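Phosphoheptose isomerase (Neisseria gonorrhoeae, PDB 5I01) catalyses, as a zinc-dependent homotetramer, the isomerisation of sedoheptulose 7-phosphate to D-glycero-D-manno-heptose 7-phosphate, the first step of glycero-manno-heptose biosynthesis. Local coordinates at residues H102-Q107 / S127-E132; E37-C42 / H143-T148; T32-E37 / T162-N167. The protein carries 1 engineered substitution. One frame throughout, in Å; residues are numbered along the deposited sequence.

Contact 1 of 3, residues H102-Q107 / S127-E132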
loop_
_atom_site.group_PDB
_atom_site.type_symbol
_atom_site.label_atom_id
_atom_site.label_comp_id
_atom_site.label_asym_id
_atom_site.label_seq_id
_atom_site.Cartn_x
_atom_site.Cartn_y
_atom_site.Cartn_z
ATOM N N HIS A 102 -17.995 -4.219 -0.044
ATOM C CA HIS A 102 -17.981 -3.502 -1.311
ATOM C C HIS A 102 -16.597 -2.935 -1.685
ATOM O O HIS A 102 -16.484 -2.191 -2.659
ATOM C CB HIS A 102 -19.005 -2.357 -1.262
ATOM C CG HIS A 102 -20.360 -2.778 -0.774
ATOM N ND1 HIS A 102 -21.275 -3.425 -1.578
ATOM C CD2 HIS A 102 -20.949 -2.656 0.440
ATOM C CE1 HIS A 102 -22.368 -3.679 -0.883
ATOM N NE2 HIS A 102 -22.196 -3.223 0.345
ATOM N N VAL A 103 -15.545 -3.281 -0.934
ATOM C CA VAL A 103 -14.216 -2.714 -1.204
ATOM C C VAL A 103 -13.619 -3.096 -2.552
ATOM O O VAL A 103 -12.865 -2.316 -3.117
ATOM C CB VAL A 103 -13.173 -2.965 -0.080
ATOM C CG1 VAL A 103 -13.600 -2.268 1.210
ATOM C CG2 VAL A 103 -12.881 -4.452 0.121
ATOM N N PHE A 104 -13.949 -4.280 -3.060
ATOM C CA PHE A 104 -13.486 -4.725 -4.391
ATOM C C PHE A 104 -14.527 -4.465 -5.489
ATOM O O PHE A 104 -14.184 -4.001 -6.584
ATOM C CB PHE A 104 -13.106 -6.215 -4.369
ATOM C CG PHE A 104 -12.050 -6.572 -3.341
ATOM C CD1 PHE A 104 -10.954 -5.738 -3.102
ATOM C CD2 PHE A 104 -12.134 -7.762 -2.631
ATOM C CE1 PHE A 104 -9.996 -6.079 -2.165
ATOM C CE2 PHE A 104 -11.173 -8.110 -1.694
ATOM C CZ PHE A 104 -10.104 -7.273 -1.463
ATOM N N SER A 105 -15.790 -4.747 -5.195
ATOM C CA SER A 105 -16.876 -4.509 -6.149
ATOM C C SER A 105 -17.005 -3.051 -6.631
ATOM O O SER A 105 -17.422 -2.829 -7.754
ATOM C CB SER A 105 -18.217 -4.984 -5.573
ATOM O OG SER A 105 -18.733 -4.041 -4.651
ATOM N N LYS A 106 -16.656 -2.065 -5.803
ATOM C CA LYS A 106 -16.705 -0.654 -6.228
ATOM C C LYS A 106 -15.564 -0.275 -7.175
ATOM O O LYS A 106 -15.753 0.504 -8.112
ATOM C CB LYS A 106 -16.732 0.289 -5.021
ATOM C CG LYS A 106 -18.066 0.289 -4.280
ATOM C CD LYS A 106 -18.234 1.497 -3.378
ATOM C CE LYS A 106 -18.585 2.767 -4.154
ATOM N NZ LYS A 106 -19.949 2.729 -4.756
ATOM N N GLN A 107 -14.379 -0.820 -6.929
ATOM C CA GLN A 107 -13.245 -0.614 -7.832
ATOM C C GLN A 107 -13.438 -1.306 -9.191
ATOM O O GLN A 107 -12.949 -0.815 -10.214
ATOM C CB GLN A 107 -11.946 -1.069 -7.176
ATOM C CG GLN A 107 -11.562 -0.245 -5.961
ATOM C CD GLN A 107 -10.267 -0.722 -5.347
ATOM O OE1 GLN A 107 -9.175 -0.464 -5.876
ATOM N NE2 GLN A 107 -10.375 -1.442 -4.234
ATOM N N SER A 127 -15.391 -15.715 0.667
ATOM C CA SER A 127 -15.077 -14.324 0.989
ATOM C C SER A 127 -16.153 -13.383 0.439
ATOM O O SER A 127 -16.325 -13.275 -0.785
ATOM C CB SER A 127 -13.709 -13.918 0.431
ATOM O OG SER A 127 -12.666 -14.548 1.149
ATOM N N ALA A 128 -16.859 -12.711 1.357
ATOM C CA ALA A 128 -17.966 -11.807 1.021
ATOM C C ALA A 128 -17.589 -10.712 0.015
ATOM O O ALA A 128 -18.332 -10.480 -0.953
ATOM C CB ALA A 128 -18.542 -11.186 2.286
ATOM N N ASN A 129 -16.447 -10.048 0.230
ATOM C CA ASN A 129 -16.012 -8.990 -0.711
ATOM C C ASN A 129 -15.565 -9.499 -2.084
ATOM O O ASN A 129 -15.754 -8.794 -3.079
ATOM C CB ASN A 129 -14.979 -8.023 -0.114
ATOM C CG ASN A 129 -13.740 -8.707 0.412
ATOM O OD1 ASN A 129 -13.540 -9.908 0.235
ATOM N ND2 ASN A 129 -12.897 -7.931 1.084
ATOM N N VAL A 130 -15.022 -10.712 -2.141
ATOM C CA VAL A 130 -14.689 -11.354 -3.427
ATOM C C VAL A 130 -15.944 -11.816 -4.186
ATOM O O VAL A 130 -15.993 -11.705 -5.406
ATOM C CB VAL A 130 -13.715 -12.535 -3.265
ATOM C CG1 VAL A 130 -13.322 -13.093 -4.639
ATOM C CG2 VAL A 130 -12.485 -12.099 -2.474
ATOM N N ILE A 131 -16.949 -12.322 -3.463
ATOM C CA ILE A 131 -18.278 -12.636 -4.047
ATOM C C ILE A 131 -18.931 -11.400 -4.688
ATOM O O ILE A 131 -19.356 -11.451 -5.852
ATOM C CB ILE A 131 -19.254 -13.237 -2.990
ATOM C CG1 ILE A 131 -18.800 -14.652 -2.564
ATOM C CG2 ILE A 131 -20.704 -13.249 -3.502
ATOM C CD1 ILE A 131 -19.454 -15.150 -1.284
ATOM N N GLU A 132 -19.018 -10.302 -3.936
ATOM C CA GLU A 132 -19.597 -9.061 -4.476
ATOM C C GLU A 132 -18.828 -8.559 -5.712
ATOM O O GLU A 132 -19.441 -8.026 -6.648
ATOM C CB GLU A 132 -19.706 -7.966 -3.396
ATOM C CG GLU A 132 -20.939 -8.081 -2.503
ATOM C CD GLU A 132 -22.219 -7.555 -3.166
ATOM O OE1 GLU A 132 -22.292 -6.341 -3.495
ATOM O OE2 GLU A 132 -23.170 -8.345 -3.352
HETATM O O HOH W 1 -16.377 -6.048 -2.641
#
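S105 and E132 bring the two backbones within 5.6 Å, CA to CA, while the CA atoms of H102 and N129 lie 5.9 Å apart, so the chain leading into helix 105-111 passes close to the first turn of helix 128-139. The gap is bridged by one water, which accepts from S105 N at 2.9 Å and donates to N129 O at 2.8 Å. No direct hydrogen bond joins the segments. N129 takes the largest share of the contact, with E132 and F104 close behind. With chi1 at 56°, CG of N129 lies close to both N and C of its own backbone, which swings the amide toward the F104 ring. There the amide lies obliquely, its plane turned 41° from the ring, with ND2 3.3 Å from F104 CE2. V103 CG2 sits over the centre of one face of the same ring, 3.9 Å above its plane, and also touches N129 ND2 at 3.6 Å. The other end of the amide, OD1, is hydrogen-bonded to N54, a predicted substrate-binding residue. Toward the outer side of the contact, the side chains of H102 and E132 extend in the same direction with ring and carboxylate planes almost perpendicular, and ND1 of H102 is 3.6 Å from OE1 of E132. The chemistry is thus divided: a water links S105 N to N129 O, an aromatic ring supports the N129 amide, and the bond to N54 ties that amide to the predicted substrate pocket, to which S127, at the start of the same helix, also belongs.

Contact 2 of 3, residues E37-C42 / H143-T148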
loop_
_atom_site.group_PDB
_atom_site.type_symbol
_atom_site.label_atom_id
_atom_site.label_comp_id
_atom_site.label_asym_id
_atom_site.label_seq_id
_atom_site.Cartn_x
_atom_site.Cartn_y
_atom_site.Cartn_z
ATOM N N GLU A 37 -5.030 -18.979 -21.208
ATOM C CA GLU A 37 -5.589 -18.718 -22.545
ATOM C C GLU A 37 -6.565 -17.548 -22.502
ATOM O O GLU A 37 -6.494 -16.649 -23.338
ATOM C CB GLU A 37 -6.278 -19.975 -23.121
ATOM C CG GLU A 37 -5.299 -21.016 -23.674
ATOM C CD GLU A 37 -5.939 -22.344 -24.100
ATOM O OE1 GLU A 37 -7.097 -22.642 -23.712
ATOM O OE2 GLU A 37 -5.262 -23.113 -24.830
ATOM N N LEU A 38 -7.453 -17.561 -21.509
ATOM C CA LEU A 38 -8.406 -16.468 -21.294
ATOM C C LEU A 38 -7.738 -15.103 -21.052
ATOM O O LEU A 38 -8.217 -14.085 -21.548
ATOM C CB LEU A 38 -9.334 -16.801 -20.123
ATOM C CG LEU A 38 -10.385 -15.748 -19.772
ATOM C CD1 LEU A 38 -11.203 -15.360 -20.997
ATOM C CD2 LEU A 38 -11.281 -16.261 -18.658
ATOM N N MET A 39 -6.653 -15.086 -20.284
ATOM C CA MET A 39 -5.895 -13.849 -20.050
ATOM C C MET A 39 -5.154 -13.353 -21.313
ATOM O O MET A 39 -5.066 -12.148 -21.534
ATOM C CB MET A 39 -4.924 -14.009 -18.865
ATOM C CG MET A 39 -5.609 -14.016 -17.504
ATOM S SD MET A 39 -4.468 -14.007 -16.100
ATOM C CE MET A 39 -3.799 -15.649 -16.265
ATOM N N LEU A 40 -4.636 -14.277 -22.127
ATOM C CA LEU A 40 -4.023 -13.946 -23.428
ATOM C C LEU A 40 -5.003 -13.336 -24.425
ATOM O O LEU A 40 -4.652 -12.402 -25.138
ATOM C CB LEU A 40 -3.413 -15.190 -24.071
ATOM C CG LEU A 40 -2.130 -15.714 -23.437
ATOM C CD1 LEU A 40 -1.951 -17.192 -23.786
ATOM C CD2 LEU A 40 -0.926 -14.873 -23.857
ATOM N N GLN A 41 -6.207 -13.899 -24.492
ATOM C CA GLN A 41 -7.298 -13.375 -25.329
ATOM C C GLN A 41 -7.679 -11.950 -24.906
ATOM O O GLN A 41 -7.829 -11.059 -25.751
ATOM C CB GLN A 41 -8.517 -14.305 -25.223
ATOM C CG GLN A 41 -9.735 -13.933 -26.061
ATOM C CD GLN A 41 -10.999 -14.690 -25.636
ATOM O OE1 GLN A 41 -11.399 -14.673 -24.458
ATOM N NE2 GLN A 41 -11.643 -15.345 -26.598
ATOM N N CYS A 42 -7.837 -11.754 -23.597
ATOM C CA CYS A 42 -8.187 -10.449 -23.032
ATOM C C CYS A 42 -7.129 -9.385 -23.312
ATOM O O CYS A 42 -7.463 -8.290 -23.755
ATOM C CB CYS A 42 -8.422 -10.571 -21.524
ATOM S SG CYS A 42 -8.305 -9.025 -20.603
ATOM N N HIS A 143 -15.050 -11.627 -17.793
ATOM C CA HIS A 143 -14.881 -13.042 -17.449
ATOM C C HIS A 143 -14.135 -13.144 -16.124
ATOM O O HIS A 143 -13.422 -12.218 -15.744
ATOM C CB HIS A 143 -14.141 -13.772 -18.559
ATOM C CG HIS A 143 -14.701 -13.509 -19.922
ATOM N ND1 HIS A 143 -16.026 -13.718 -20.233
ATOM C CD2 HIS A 143 -14.122 -13.033 -21.050
ATOM C CE1 HIS A 143 -16.239 -13.391 -21.496
ATOM N NE2 HIS A 143 -15.097 -12.976 -22.016
ATOM N N VAL A 144 -14.308 -14.258 -15.419
ATOM C CA VAL A 144 -13.764 -14.415 -14.064
ATOM C C VAL A 144 -12.845 -15.629 -13.999
ATOM O O VAL A 144 -13.119 -16.652 -14.624
ATOM C CB VAL A 144 -14.893 -14.501 -13.003
ATOM C CG1 VAL A 144 -14.346 -14.711 -11.593
ATOM C CG2 VAL A 144 -15.712 -13.223 -13.028
ATOM N N ILE A 145 -11.735 -15.486 -13.270
ATOM C CA ILE A 145 -10.863 -16.606 -12.926
ATOM C C ILE A 145 -10.805 -16.651 -11.408
ATOM O O ILE A 145 -10.264 -15.744 -10.773
ATOM C CB ILE A 145 -9.446 -16.458 -13.520
ATOM C CG1 ILE A 145 -9.513 -16.454 -15.047
ATOM C CG2 ILE A 145 -8.518 -17.581 -13.033
ATOM C CD1 ILE A 145 -8.252 -15.958 -15.720
ATOM N N ALA A 146 -11.382 -17.698 -10.831
ATOM C CA ALA A 146 -11.440 -17.846 -9.389
ATOM C C ALA A 146 -10.301 -18.744 -8.933
ATOM O O ALA A 146 -10.142 -19.849 -9.455
ATOM C CB ALA A 146 -12.777 -18.441 -8.979
ATOM N N LEU A 147 -9.507 -18.256 -7.976
ATOM C CA LEU A 147 -8.540 -19.079 -7.270
ATOM C C LEU A 147 -9.128 -19.374 -5.897
ATOM O O LEU A 147 -9.158 -18.491 -5.033
ATOM C CB LEU A 147 -7.178 -18.376 -7.171
ATOM C CG LEU A 147 -6.305 -18.494 -8.432
ATOM C CD1 LEU A 147 -6.953 -17.761 -9.602
ATOM C CD2 LEU A 147 -4.906 -17.959 -8.213
ATOM N N THR A 148 -9.614 -20.608 -5.712
ATOM C CA THR A 148 -10.277 -21.040 -4.467
ATOM C C THR A 148 -9.601 -22.244 -3.824
ATOM O O THR A 148 -8.672 -22.819 -4.389
ATOM C CB THR A 148 -11.763 -21.391 -4.696
ATOM O OG1 THR A 148 -11.866 -22.602 -5.455
ATOM C CG2 THR A 148 -12.496 -20.257 -5.429
#
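In the SIS fold of this subunit, L38 and M39 of helix 29-44 pack on strand 143-149 of the parallel sheet, next to strand 164-168, the outermost on that side within this chain. The short segments run at 145° to each other, roughly antiparallel but clearly skewed, and their axes approach to 10.1 Å; side chains span the gap, and no hydrogen bond crosses it. L38 does most of the filling. Its CG extends opposite the backbone N (chi1 180°); both methyls meet H143, and CD2 goes on to I145. CD1 meets the imidazole of H143 obliquely, 3.7 Å from CD2 of that ring; CD2 of L38 lies 3.8 Å from H143 CB and 4.0 Å from I145 CG1. L38 and I145 pass antiparallel, meeting through that CD2 and CG1. One residue on, M39 crosses I145 at about a right angle. V144, between the two strand residues that touch, directs its side chain away from helix 29-44, as the up-and-down pattern of a strand requires. Around this core, M187 and I191 of helix 173-193 pack against M39, and V117 of the neighbouring strand 117-122 lies beside I145. The strand itself is held in the sheet by backbone bonds from H143 and I145 to strand 117-122 and from V144 to V164. What results is a plain apolar layer between helix and sheet, with the partly exposed H143 at one end. At its inner end, the terminal methyl CD1 of I145 rests 3.7 Å from the CG methylene of M39.

Contact 3 of 3, residues T32-E37 / T162-N167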
loop_
_atom_site.group_PDB
_atom_site.type_symbol
_atom_site.label_atom_id
_atom_site.label_comp_id
_atom_site.label_asym_id
_atom_site.label_seq_id
_atom_site.Cartn_x
_atom_site.Cartn_y
_atom_site.Cartn_z
ATOM N N THR A 32 -5.653 -24.492 -15.414
ATOM C CA THR A 32 -4.585 -23.471 -15.462
ATOM C C THR A 32 -4.297 -23.012 -16.904
ATOM O O THR A 32 -4.123 -21.811 -17.146
ATOM C CB THR A 32 -3.269 -23.932 -14.761
ATOM O OG1 THR A 32 -3.548 -24.290 -13.411
ATOM C CG2 THR A 32 -2.225 -22.832 -14.728
ATOM N N VAL A 33 -4.272 -23.950 -17.851
ATOM C CA VAL A 33 -4.104 -23.594 -19.266
ATOM C C VAL A 33 -5.302 -22.752 -19.742
ATOM O O VAL A 33 -5.108 -21.719 -20.379
ATOM C CB VAL A 33 -3.878 -24.835 -20.169
ATOM C CG1 VAL A 33 -3.842 -24.446 -21.642
ATOM C CG2 VAL A 33 -2.571 -25.535 -19.805
ATOM N N GLN A 34 -6.522 -23.171 -19.413
ATOM C CA GLN A 34 -7.731 -22.412 -19.782
ATOM C C GLN A 34 -7.703 -20.982 -19.228
ATOM O O GLN A 34 -8.117 -20.050 -19.919
ATOM C CB GLN A 34 -9.016 -23.091 -19.277
ATOM C CG GLN A 34 -9.385 -24.431 -19.891
ATOM C CD GLN A 34 -10.605 -25.036 -19.196
ATOM O OE1 GLN A 34 -11.657 -24.389 -19.101
ATOM N NE2 GLN A 34 -10.467 -26.269 -18.686
ATOM N N ALA A 35 -7.240 -20.826 -17.983
ATOM C CA ALA A 35 -7.137 -19.514 -17.327
ATOM C C ALA A 35 -6.122 -18.595 -18.006
ATOM O O ALA A 35 -6.377 -17.398 -18.191
ATOM C CB ALA A 35 -6.780 -19.681 -15.861
ATOM N N ALA A 36 -4.972 -19.163 -18.368
ATOM C CA ALA A 36 -3.940 -18.438 -19.091
ATOM C C ALA A 36 -4.394 -18.041 -20.503
ATOM O O ALA A 36 -4.159 -16.905 -20.940
ATOM C CB ALA A 36 -2.674 -19.277 -19.156
ATOM N N GLU A 37 -5.030 -18.979 -21.208
ATOM C CA GLU A 37 -5.589 -18.718 -22.545
ATOM C C GLU A 37 -6.565 -17.548 -22.502
ATOM O O GLU A 37 -6.494 -16.649 -23.338
ATOM C CB GLU A 37 -6.278 -19.975 -23.121
ATOM C CG GLU A 37 -5.299 -21.016 -23.674
ATOM C CD GLU A 37 -5.939 -22.344 -24.100
ATOM O OE1 GLU A 37 -7.097 -22.642 -23.712
ATOM O OE2 GLU A 37 -5.262 -23.113 -24.830
ATOM N N THR A 162 -18.205 -19.515 -19.221
ATOM C CA THR A 162 -17.039 -18.792 -19.754
ATOM C C THR A 162 -15.976 -18.389 -18.707
ATOM O O THR A 162 -14.957 -17.798 -19.067
ATOM C CB THR A 162 -17.502 -17.522 -20.501
ATOM O OG1 THR A 162 -18.443 -16.806 -19.690
ATOM C CG2 THR A 162 -18.169 -17.886 -21.813
ATOM N N ASP A 163 -16.217 -18.688 -17.430
ATOM C CA ASP A 163 -15.240 -18.451 -16.366
ATOM C C ASP A 163 -14.389 -19.713 -16.161
ATOM O O ASP A 163 -14.702 -20.772 -16.701
ATOM C CB ASP A 163 -15.954 -18.089 -15.050
ATOM C CG ASP A 163 -16.850 -16.839 -15.159
ATOM O OD1 ASP A 163 -16.557 -15.904 -15.940
ATOM O OD2 ASP A 163 -17.848 -16.781 -14.415
ATOM N N VAL A 164 -13.325 -19.595 -15.368
ATOM C CA VAL A 164 -12.399 -20.706 -15.097
ATOM C C VAL A 164 -12.176 -20.838 -13.590
ATOM O O VAL A 164 -11.776 -19.882 -12.937
ATOM C CB VAL A 164 -11.038 -20.508 -15.808
ATOM C CG1 VAL A 164 -10.078 -21.650 -15.489
ATOM C CG2 VAL A 164 -11.234 -20.397 -17.312
ATOM N N LEU A 165 -12.439 -22.026 -13.053
ATOM C CA LEU A 165 -12.278 -22.294 -11.629
ATOM C C LEU A 165 -10.977 -23.022 -11.445
ATOM O O LEU A 165 -10.775 -24.068 -12.051
ATOM C CB LEU A 165 -13.422 -23.163 -11.091
ATOM C CG LEU A 165 -13.342 -23.591 -9.616
ATOM C CD1 LEU A 165 -13.343 -22.392 -8.684
ATOM C CD2 LEU A 165 -14.481 -24.535 -9.278
ATOM N N LEU A 166 -10.109 -22.462 -10.606
ATOM C CA LEU A 166 -8.876 -23.101 -10.181
ATOM C C LEU A 166 -9.020 -23.404 -8.683
ATOM O O LEU A 166 -8.642 -22.604 -7.814
ATOM C CB LEU A 166 -7.659 -22.204 -10.486
ATOM C CG LEU A 166 -7.444 -21.764 -11.945
ATOM C CD1 LEU A 166 -6.264 -20.825 -12.112
ATOM C CD2 LEU A 166 -7.231 -22.961 -12.842
ATOM N N ASN A 167 -9.596 -24.560 -8.382
ATOM C CA ASN A 167 -9.767 -24.970 -7.001
ATOM C C ASN A 167 -8.624 -25.877 -6.560
ATOM O O ASN A 167 -8.328 -26.873 -7.217
ATOM C CB ASN A 167 -11.107 -25.673 -6.782
ATOM C CG ASN A 167 -11.367 -25.945 -5.325
ATOM O OD1 ASN A 167 -11.585 -25.021 -4.534
ATOM N ND2 ASN A 167 -11.280 -27.202 -4.944
#
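Q34 brings the one flat side-chain group among the residues that touch here, yet neither face nor edge of its amide is used against V164: the chain runs on extended beyond CG, and it is the CB methylene that rests on the valine, 4.0 Å from CG2. The rest of the contact is made by branched and methyl groups. A35 CB points at the strand and fits between two side chains, 3.9 Å from V164 CG1 and 4.0 Å from L166 CD1. The small alanine lets the backbones close in, its CA lying 5.8 Å from that of V164. With CG1 opposite the backbone N (chi1 179°), V164 turns CG1 toward A35 and CG2 toward Q34, whose CB lies near both methyls. L166 meets T32 at about a right angle, with CD2 pressed to the helix backbone, 3.4 Å from T32 N; the threonine hydroxyl is bonded to L28 O, just before the start of helix 29-44. Helix and strand segments run at 136° to each other, their axes 8.1 Å apart. Strand 164-168, the last of the sheet in this chain, is bonded on its inner side to strand 143-149, whose I145 also touches A35. L183 and M187 of helix 173-193 pack against T32, and V10 of a neighbouring subunit meets the same threonine, so helix 29-44 meets sheet, helix 173-193 and that subunit alike.

Contacts 2 and 3 are successive parts of one interface: helix 29-44 crosses strand 164-168 and then strand 143-149, E37 belongs to both, and their centres are 6 Å apart. Side-chain groups also tie the two segments: T148 OG1 is 2.6 Å from N167 OD1, and D163 OD1 is 2.8 Å from the backbone N of V144. Contact 1 stands apart, its centre 18 Å from contact 2 and 20 Å from contact 3, although helix 128-139 leads into strand 143-149. It includes S127 of the predicted substrate site and touches N54 through N129, whereas the M39 side chain is about 13 Å from a zinc ion and that of T32 about 9 Å from that of the zinc ligand H185.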